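Local coordinates for choline binding protein A (Lactobacillus salivarius str. Ren, PDB 5GT1) that probably serves as a choline-binding surface protein in bacterial adhesion to intestinal cells, the present piece being its zinc-binding M23 peptidase-family domain, at residues W27-V32 against S70-V75; N91-R96 against E106-K111; N113-V118 against G125-Y130. All coordinates share one frame; numbering follows the deposited sequence.

Overall arrangement
Within this zinc-binding M23-family domain, the three contacts follow one another along the chain, each closing before the next opens, and together show how loops are built onto a beta fold. Contact 1 sets an early loop against strand 71-73; contact 2 lies on the hairpin of strands 92-96 and 101-108; contact 3 joins a later loop to strand 127-130. Contacts 1 and 3, with centres about 11 Å apart, share the small antiparallel sheet of strands 71-73 and 127-130. Contact 2 is about 8 Å from contact 3 and about 14 Å from contact 1, centre to centre. Phe108 links them, touching Val72 and Gly129, so the small sheet is packed against the larger zinc-bearing one.

Contact 1 (W27-V32 against S70-V75); sequences WPFPSV and SAVHAV. With ACT (acetate ion), chain C.
Pro30 lies over one face of the His73 imidazole, its CG 4.3 Å from the ring centroid and displaced toward the rim, a CH-pi contact in which the two side chains stand at about a right angle. At the ring edge, in plane, is Pro28 O. The other flat group, the Phe29 phenyl, has Ser70 O near its edge, while Val72 meets it obliquely, with Phe29 CZ 3.8 Å from Val72 CG2; Arg131 adds a cation-pi contact to the same ring.

The polar centre is Pro28 O, gripped by two donors from one residue. His73 N reaches it at 2.9 Å in the carbonyl plane, on a lone pair, whereas His73 ND1, at 3.3 Å, comes from above that plane. With CG beside its own backbone N (chi1 -69°), the histidine can turn ND1 to the oxygen that its N-H already holds. An alanine at His73 would remove both the second donor and the surface under Pro30, and is likely to give the proline loop more freedom to shift.

This is a loop laid on strand 71-73 of a two-stranded antiparallel sheet, whose partner is strand 127-130; the Phe29 side chain is about 12 Å from the zinc ion. Farther along, Pro28 CD meets Val75 CG1 at 3.8 Å, and a water bridges the segments by donating to Trp27 O and Ala74 O. At the start of the strand, an acetate, probably from the crystallisation liquor, accepts from Ser70 N at 3.1 Å and from Ala71 N.

Contact 2 (N91-R96 against E106-K111); sequences NYVVVR and EAFSNK
Asn91, where the chain turns a corner, carries most of this contact by meeting Phe108 and Lys111 with the two branches of its amide. Its ND2 donates to Phe108 O over 3.0 Å in a nearly straight bond (168° at the hydrogen). The acceptor lies in the asparagine's amide plane, yet the donor stands 36° above the carbonyl plane. On the other branch, OD1 rests against the aliphatic part of the lysine, 3.3 Å from Lys111 CG and close to CE as well, the two side chains crossing at about a right angle.

The backbones of Asn91 and Phe108 are joined by one water, which donates to Asn91 O at 2.8 Å and to Phe108 O at 2.6 Å, and accepts from Phe108 N. Phe108 O thus receives both an amide and a water, and Asn91 O also lies at the edge of the phenyl ring. Two residues on, Val93 sets CG2 4.3 Å from Phe108 CE2, while Ala107 CB covers the centre of one face of that ring.

The contact closes the far end of the beta hairpin formed by strands 92-96 and 101-108. Glu106, where the chain turns a corner, has its side chain about 4 Å from the zinc ion. On the other flank, strand 78-86 pairs with strand 92-96 and meets Asn91 through Tyr85 and Val93 through Val80, while Tyr92 packs on Met147 of helix 146-151.

Contact 3 (N113-V118 against G125-Y130); sequences NISVKV and GDVIGY. With EDO (1,2-ethanediol), chain D.
Ile114 and Gly129 bring their backbones to a CA-CA separation of only 4.1 Å, at a place where a side chain could not fit: a CB on Gly129 would clash with Asn113 O and Ile114 CA. Glycine's unusually extended backbone (phi 171°, psi -167°) belongs to this single beta bridge, around which the segments run nearly antiparallel. Two backbone bonds frame it: Tyr130 N donates to Asn113 O at 2.8 Å, and Ser115 N to Ile128 O, also at 2.8 Å. A weak bond from Val116 N shares the latter oxygen.

Ser115 OG, held beside its own backbone N (chi1 -60°), approaches the edge of the Tyr130 ring, 3.4 Å from CE2. A water joins this hydroxyl to Tyr130 OH, and a 1,2-ethanediol, probably from the crystallisation liquor, is hydrogen-bonded to it through O1 at 3.0 Å. Val116 sets CG1 against Val127 O at 3.4 Å and brings CG2 to Ile128 CG2, a looser apolar contact.

Loop 113-118 thus lies alongside strand 127-130, which itself pairs with strand 71-73 through Val72. Beneath, Ile114, Val116 and Ile128 converge on Val93 of strand 92-96, with Phe108 of strand 101-108 touching both isoleucines.

Contact 1 (W27-V32 against S70-V75)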
loop_
_atom_site.group_PDB
_atom_site.type_symbol
_atom_site.label_atom_id
_atom_site.label_comp_id
_atom_site.label_asym_id
_atom_site.label_seq_id
_atom_site.Cartn_x
_atom_site.Cartn_y
_atom_site.Cartn_z
ATOM N N TRP A 27 1.322 -8.675 6.597
ATOM C CA TRP A 27 0.646 -8.537 5.299
ATOM C C TRP A 27 -0.734 -7.914 5.470
ATOM O O TRP A 27 -1.335 -8.004 6.550
ATOM C CB TRP A 27 0.538 -9.906 4.627
ATOM C CG TRP A 27 1.889 -10.472 4.323
ATOM C CD1 TRP A 27 2.586 -11.457 5.025
ATOM C CD2 TRP A 27 2.777 -10.057 3.249
ATOM N NE1 TRP A 27 3.816 -11.694 4.439
ATOM C CE2 TRP A 27 3.997 -10.875 3.377
ATOM C CE3 TRP A 27 2.695 -9.115 2.222
ATOM C CZ2 TRP A 27 5.069 -10.737 2.501
ATOM C CZ3 TRP A 27 3.789 -8.984 1.349
ATOM C CH2 TRP A 27 4.942 -9.785 1.487
ATOM N N PRO A 28 -1.253 -7.272 4.418
ATOM C CA PRO A 28 -2.567 -6.621 4.561
ATOM C C PRO A 28 -3.752 -7.597 4.635
ATOM O O PRO A 28 -4.810 -7.236 5.160
ATOM C CB PRO A 28 -2.661 -5.722 3.323
ATOM C CG PRO A 28 -1.756 -6.345 2.329
ATOM C CD PRO A 28 -0.632 -6.989 3.116
ATOM N N PHE A 29 -3.575 -8.817 4.126
ATOM C CA PHE A 29 -4.614 -9.852 4.199
ATOM C C PHE A 29 -3.931 -11.084 4.796
ATOM O O PHE A 29 -3.401 -11.915 4.074
ATOM C CB PHE A 29 -5.240 -10.110 2.816
ATOM C CG PHE A 29 -5.785 -8.860 2.169
ATOM C CD1 PHE A 29 -7.062 -8.378 2.504
ATOM C CD2 PHE A 29 -5.010 -8.131 1.268
ATOM C CE1 PHE A 29 -7.546 -7.204 1.929
ATOM C CE2 PHE A 29 -5.495 -6.962 0.694
ATOM C CZ PHE A 29 -6.762 -6.500 1.032
ATOM N N PRO A 30 -3.892 -11.160 6.138
ATOM C CA PRO A 30 -2.939 -12.074 6.791
ATOM C C PRO A 30 -3.231 -13.577 6.648
ATOM O O PRO A 30 -2.335 -14.399 6.900
ATOM C CB PRO A 30 -2.969 -11.605 8.258
ATOM C CG PRO A 30 -3.321 -10.155 8.147
ATOM C CD PRO A 30 -4.436 -10.205 7.118
ATOM N N SER A 31 -4.440 -13.927 6.220
ATOM C CA SER A 31 -4.796 -15.324 5.935
ATOM C C SER A 31 -4.138 -15.884 4.666
ATOM O O SER A 31 -4.064 -17.104 4.463
ATOM C CB SER A 31 -6.304 -15.433 5.726
ATOM O OG SER A 31 -6.601 -15.348 4.330
ATOM N N VAL A 32 -3.739 -14.976 3.779
ATOM C CA VAL A 32 -3.052 -15.318 2.560
ATOM C C VAL A 32 -1.545 -15.127 2.795
ATOM O O VAL A 32 -0.714 -15.894 2.292
ATOM C CB VAL A 32 -3.475 -14.373 1.417
ATOM C CG1 VAL A 32 -2.981 -14.913 0.082
ATOM C CG2 VAL A 32 -4.998 -14.124 1.435
ATOM N N SER A 70 -11.627 -9.127 3.312
ATOM C CA SER A 70 -12.390 -7.898 3.327
ATOM C C SER A 70 -11.622 -6.794 4.042
ATOM O O SER A 70 -11.316 -5.760 3.439
ATOM C CB SER A 70 -13.766 -8.139 3.967
ATOM O OG SER A 70 -14.547 -6.955 3.884
ATOM N N ALA A 71 -11.297 -7.009 5.315
ATOM C CA ALA A 71 -10.570 -6.015 6.099
ATOM C C ALA A 71 -9.140 -5.865 5.567
ATOM O O ALA A 71 -8.449 -6.866 5.312
ATOM C CB ALA A 71 -10.547 -6.410 7.571
ATOM N N VAL A 72 -8.721 -4.617 5.370
ATOM C CA VAL A 72 -7.342 -4.294 4.998
ATOM C C VAL A 72 -6.575 -4.003 6.287
ATOM O O VAL A 72 -6.890 -3.044 6.987
ATOM C CB VAL A 72 -7.282 -3.056 4.077
ATOM C CG1 VAL A 72 -5.821 -2.664 3.809
ATOM C CG2 VAL A 72 -8.026 -3.335 2.765
ATOM N N HIS A 73 -5.576 -4.835 6.589
ATOM C CA HIS A 73 -4.805 -4.731 7.842
ATOM C C HIS A 73 -3.549 -3.933 7.635
ATOM O O HIS A 73 -2.841 -4.137 6.645
ATOM C CB HIS A 73 -4.432 -6.130 8.351
ATOM C CG HIS A 73 -5.618 -6.937 8.843
ATOM N ND1 HIS A 73 -6.430 -7.626 8.004
ATOM C CD2 HIS A 73 -6.119 -7.131 10.122
ATOM C CE1 HIS A 73 -7.403 -8.242 8.719
ATOM N NE2 HIS A 73 -7.218 -7.936 10.014
ATOM N N ALA A 74 -3.249 -3.026 8.564
ATOM C CA ALA A 74 -2.073 -2.176 8.454
ATOM C C ALA A 74 -0.831 -3.059 8.442
ATOM O O ALA A 74 -0.728 -4.018 9.230
ATOM C CB ALA A 74 -2.017 -1.195 9.611
ATOM N N VAL A 75 0.100 -2.742 7.548
ATOM C CA VAL A 75 1.309 -3.561 7.368
ATOM C C VAL A 75 2.398 -3.174 8.376
ATOM O O VAL A 75 3.398 -3.888 8.516
ATOM C CB VAL A 75 1.867 -3.503 5.920
ATOM C CG1 VAL A 75 0.800 -3.938 4.915
ATOM C CG2 VAL A 75 2.414 -2.117 5.567
HETATM C C ACT C . -9.632 -9.979 6.502
HETATM O O ACT C . -9.345 -10.099 7.717
HETATM O OXT ACT C . -10.808 -10.134 6.108
HETATM C CH3 ACT C . -8.615 -9.559 5.500
HETATM O O HOH W 1 -0.782 -6.918 9.056
#

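Contact 2 (N91-R96 against E106-K111)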
loop_
_atom_site.group_PDB
_atom_site.type_symbol
_atom_site.label_atom_id
_atom_site.label_comp_id
_atom_site.label_asym_id
_atom_site.label_seq_id
_atom_site.Cartn_x
_atom_site.Cartn_y
_atom_site.Cartn_z
ATOM N N ASN A 91 -9.938 6.648 -3.467
ATOM C CA ASN A 91 -9.851 6.988 -2.039
ATOM C C ASN A 91 -8.607 6.336 -1.412
ATOM O O ASN A 91 -8.395 5.121 -1.566
ATOM C CB ASN A 91 -11.123 6.558 -1.295
ATOM C CG ASN A 91 -12.370 7.232 -1.845
ATOM O OD1 ASN A 91 -12.577 8.418 -1.636
ATOM N ND2 ASN A 91 -13.184 6.479 -2.575
ATOM N N TYR A 92 -7.788 7.133 -0.731
ATOM C CA TYR A 92 -6.547 6.603 -0.155
ATOM C C TYR A 92 -6.320 7.024 1.294
ATOM O O TYR A 92 -6.828 8.052 1.744
ATOM C CB TYR A 92 -5.342 6.977 -1.027
ATOM C CG TYR A 92 -5.103 8.470 -1.076
ATOM C CD1 TYR A 92 -4.236 9.083 -0.169
ATOM C CD2 TYR A 92 -5.758 9.264 -2.007
ATOM C CE1 TYR A 92 -4.020 10.454 -0.190
ATOM C CE2 TYR A 92 -5.547 10.643 -2.047
ATOM C CZ TYR A 92 -4.684 11.231 -1.130
ATOM O OH TYR A 92 -4.468 12.590 -1.147
ATOM N N VAL A 93 -5.532 6.230 2.015
ATOM C CA VAL A 93 -5.146 6.531 3.384
ATOM C C VAL A 93 -3.631 6.553 3.438
ATOM O O VAL A 93 -2.985 5.648 2.901
ATOM C CB VAL A 93 -5.643 5.438 4.344
ATOM C CG1 VAL A 93 -5.265 5.759 5.784
ATOM C CG2 VAL A 93 -7.141 5.264 4.197
ATOM N N VAL A 94 -3.074 7.592 4.064
ATOM C CA VAL A 94 -1.633 7.724 4.267
ATOM C C VAL A 94 -1.312 7.553 5.759
ATOM O O VAL A 94 -1.914 8.211 6.625
ATOM C CB VAL A 94 -1.106 9.091 3.750
ATOM C CG1 VAL A 94 0.419 9.188 3.888
ATOM C CG2 VAL A 94 -1.541 9.300 2.298
ATOM N N VAL A 95 -0.395 6.636 6.049
ATOM C CA VAL A 95 0.083 6.377 7.402
ATOM C C VAL A 95 1.589 6.643 7.425
ATOM O O VAL A 95 2.319 6.171 6.551
ATOM C CB VAL A 95 -0.193 4.913 7.836
ATOM C CG1 VAL A 95 0.393 4.639 9.216
ATOM C CG2 VAL A 95 -1.689 4.612 7.834
ATOM N N ARG A 96 2.050 7.408 8.419
ATOM C CA ARG A 96 3.470 7.753 8.535
ATOM C C ARG A 96 4.039 7.152 9.799
ATOM O O ARG A 96 3.476 7.341 10.868
ATOM C CB ARG A 96 3.666 9.276 8.551
ATOM C CG ARG A 96 5.106 9.725 8.811
ATOM C CD ARG A 96 5.998 9.606 7.582
ATOM N NE ARG A 96 7.421 9.652 7.941
ATOM C CZ ARG A 96 8.434 9.429 7.102
ATOM N NH1 ARG A 96 8.214 9.131 5.822
ATOM N NH2 ARG A 96 9.689 9.502 7.552
ATOM N N GLU A 106 -6.922 2.655 -3.771
ATOM C CA GLU A 106 -7.737 1.889 -4.726
ATOM C C GLU A 106 -8.658 0.797 -4.177
ATOM O O GLU A 106 -9.537 0.300 -4.895
ATOM C CB GLU A 106 -6.868 1.375 -5.871
ATOM C CG GLU A 106 -6.265 2.526 -6.671
ATOM C CD GLU A 106 -5.350 2.021 -7.740
ATOM O OE1 GLU A 106 -5.872 1.537 -8.784
ATOM O OE2 GLU A 106 -4.120 2.089 -7.531
ATOM N N ALA A 107 -8.485 0.446 -2.907
ATOM C CA ALA A 107 -9.275 -0.617 -2.280
ATOM C C ALA A 107 -10.693 -0.179 -1.900
ATOM O O ALA A 107 -11.555 -1.019 -1.666
ATOM C CB ALA A 107 -8.566 -1.116 -1.026
ATOM N N PHE A 108 -10.906 1.129 -1.788
ATOM C CA PHE A 108 -12.107 1.653 -1.130
ATOM C C PHE A 108 -12.957 2.456 -2.132
ATOM O O PHE A 108 -12.535 3.517 -2.605
ATOM C CB PHE A 108 -11.708 2.503 0.084
ATOM C CG PHE A 108 -10.544 1.931 0.873
ATOM C CD1 PHE A 108 -10.702 0.773 1.635
ATOM C CD2 PHE A 108 -9.282 2.541 0.838
ATOM C CE1 PHE A 108 -9.631 0.234 2.345
ATOM C CE2 PHE A 108 -8.209 2.015 1.564
ATOM C CZ PHE A 108 -8.385 0.860 2.313
ATOM N N SER A 109 -14.133 1.919 -2.484
ATOM C CA SER A 109 -14.989 2.552 -3.503
ATOM C C SER A 109 -15.555 3.886 -3.008
ATOM O O SER A 109 -15.966 4.711 -3.804
ATOM C CB SER A 109 -16.121 1.622 -3.951
ATOM O OG SER A 109 -17.088 1.470 -2.918
ATOM N N ASN A 110 -15.561 4.084 -1.694
ATOM C CA ASN A 110 -15.939 5.355 -1.091
ATOM C C ASN A 110 -15.328 5.495 0.287
ATOM O O ASN A 110 -14.926 4.491 0.896
ATOM C CB ASN A 110 -17.457 5.497 -1.011
ATOM C CG ASN A 110 -18.061 4.564 -0.011
ATOM O OD1 ASN A 110 -18.420 4.981 1.089
ATOM N ND2 ASN A 110 -18.154 3.279 -0.370
ATOM N N LYS A 111 -15.267 6.734 0.773
ATOM C CA LYS A 111 -14.611 7.050 2.035
ATOM C C LYS A 111 -15.240 6.344 3.223
ATOM O O LYS A 111 -14.579 6.131 4.234
ATOM C CB LYS A 111 -14.555 8.573 2.271
ATOM C CG LYS A 111 -13.451 9.258 1.475
ATOM C CD LYS A 111 -13.585 10.780 1.400
ATOM C CE LYS A 111 -12.901 11.292 0.133
ATOM N NZ LYS A 111 -12.294 12.649 0.244
HETATM O O HOH W 2 -9.948 3.423 -3.082
#

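Contact 3 (N113-V118 against G125-Y130)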
loop_
_atom_site.group_PDB
_atom_site.type_symbol
_atom_site.label_atom_id
_atom_site.label_comp_id
_atom_site.label_asym_id
_atom_site.label_seq_id
_atom_site.Cartn_x
_atom_site.Cartn_y
_atom_site.Cartn_z
ATOM N N ASN A 113 -15.885 3.345 3.373
ATOM C CA ASN A 113 -15.176 2.063 3.534
ATOM C C ASN A 113 -13.879 2.172 4.329
ATOM O O ASN A 113 -13.251 1.155 4.642
ATOM C CB ASN A 113 -14.930 1.374 2.185
ATOM C CG ASN A 113 -16.089 0.502 1.764
ATOM O OD1 ASN A 113 -15.941 -0.705 1.555
ATOM N ND2 ASN A 113 -17.255 1.095 1.671
ATOM N N ILE A 114 -13.489 3.393 4.678
ATOM C CA ILE A 114 -12.277 3.599 5.470
ATOM C C ILE A 114 -12.655 3.662 6.952
ATOM O O ILE A 114 -13.605 4.354 7.324
ATOM C CB ILE A 114 -11.492 4.842 4.991
ATOM C CG1 ILE A 114 -11.045 4.626 3.526
ATOM C CG2 ILE A 114 -10.318 5.117 5.928
ATOM C CD1 ILE A 114 -10.583 5.859 2.766
ATOM N N SER A 115 -11.916 2.926 7.783
ATOM C CA SER A 115 -12.243 2.755 9.199
ATOM C C SER A 115 -11.479 3.702 10.115
ATOM O O SER A 115 -11.878 3.899 11.271
ATOM C CB SER A 115 -11.937 1.328 9.643
ATOM O OG SER A 115 -12.703 0.408 8.900
ATOM N N VAL A 116 -10.371 4.251 9.617
ATOM C CA VAL A 116 -9.482 5.071 10.434
ATOM C C VAL A 116 -9.759 6.558 10.166
ATOM O O VAL A 116 -10.405 6.883 9.186
ATOM C CB VAL A 116 -7.986 4.718 10.195
ATOM C CG1 VAL A 116 -7.684 3.294 10.676
ATOM C CG2 VAL A 116 -7.622 4.870 8.723
ATOM N N LYS A 117 -9.286 7.428 11.056
ATOM C CA LYS A 117 -9.422 8.885 10.924
ATOM C C LYS A 117 -8.044 9.521 11.008
ATOM O O LYS A 117 -7.156 9.002 11.692
ATOM C CB LYS A 117 -10.286 9.452 12.059
ATOM C CG LYS A 117 -11.604 8.719 12.286
ATOM C CD LYS A 117 -12.751 9.339 11.497
ATOM N N VAL A 118 -7.872 10.668 10.357
ATOM C CA VAL A 118 -6.619 11.414 10.449
ATOM C C VAL A 118 -6.261 11.667 11.928
ATOM O O VAL A 118 -7.140 11.969 12.745
ATOM C CB VAL A 118 -6.696 12.732 9.648
ATOM C CG1 VAL A 118 -5.472 13.607 9.899
ATOM C CG2 VAL A 118 -6.871 12.436 8.158
ATOM N N GLY A 125 -1.514 -4.563 11.847
ATOM C CA GLY A 125 -2.699 -5.426 11.975
ATOM C C GLY A 125 -4.022 -4.699 12.167
ATOM O O GLY A 125 -5.076 -5.277 11.876
ATOM N N ASP A 126 -3.992 -3.451 12.650
ATOM C CA ASP A 126 -5.219 -2.629 12.774
ATOM C C ASP A 126 -5.920 -2.473 11.407
ATOM O O ASP A 126 -5.265 -2.322 10.373
ATOM C CB ASP A 126 -4.931 -1.230 13.343
ATOM C CG ASP A 126 -4.599 -1.237 14.835
ATOM O OD1 ASP A 126 -4.673 -2.299 15.495
ATOM O OD2 ASP A 126 -4.256 -0.153 15.360
ATOM N N VAL A 127 -7.253 -2.489 11.405
ATOM C CA VAL A 127 -7.979 -2.413 10.137
ATOM C C VAL A 127 -7.981 -0.980 9.601
ATOM O O VAL A 127 -8.451 -0.045 10.274
ATOM C CB VAL A 127 -9.414 -2.974 10.269
ATOM C CG1 VAL A 127 -10.188 -2.802 8.959
ATOM C CG2 VAL A 127 -9.356 -4.455 10.651
ATOM N N ILE A 128 -7.444 -0.804 8.399
ATOM C CA ILE A 128 -7.464 0.499 7.712
ATOM C C ILE A 128 -8.866 0.791 7.164
ATOM O O ILE A 128 -9.368 1.933 7.220
ATOM C CB ILE A 128 -6.449 0.521 6.539
ATOM C CG1 ILE A 128 -5.014 0.286 7.060
ATOM C CG2 ILE A 128 -6.555 1.822 5.726
ATOM C CD1 ILE A 128 -4.524 1.325 8.043
ATOM N N GLY A 129 -9.481 -0.254 6.631
ATOM C CA GLY A 129 -10.795 -0.163 6.033
ATOM C C GLY A 129 -11.105 -1.463 5.343
ATOM O O GLY A 129 -10.391 -2.463 5.547
ATOM N N TYR A 130 -12.155 -1.452 4.516
ATOM C CA TYR A 130 -12.669 -2.669 3.877
ATOM C C TYR A 130 -12.571 -2.544 2.364
ATOM O O TYR A 130 -13.074 -1.591 1.784
ATOM C CB TYR A 130 -14.116 -2.946 4.341
ATOM C CG TYR A 130 -14.121 -3.279 5.807
ATOM C CD1 TYR A 130 -14.047 -4.597 6.224
ATOM C CD2 TYR A 130 -14.091 -2.257 6.780
ATOM C CE1 TYR A 130 -13.988 -4.921 7.576
ATOM C CE2 TYR A 130 -14.031 -2.573 8.137
ATOM C CZ TYR A 130 -13.984 -3.902 8.516
ATOM O OH TYR A 130 -13.924 -4.224 9.845
HETATM C C1 EDO D . -16.224 1.912 9.668
HETATM O O1 EDO D . -15.454 0.765 10.048
HETATM C C2 EDO D . -16.094 2.101 8.166
HETATM O O2 EDO D . -16.021 0.807 7.541
HETATM O O HOH W 3 -13.090 -1.810 11.293
#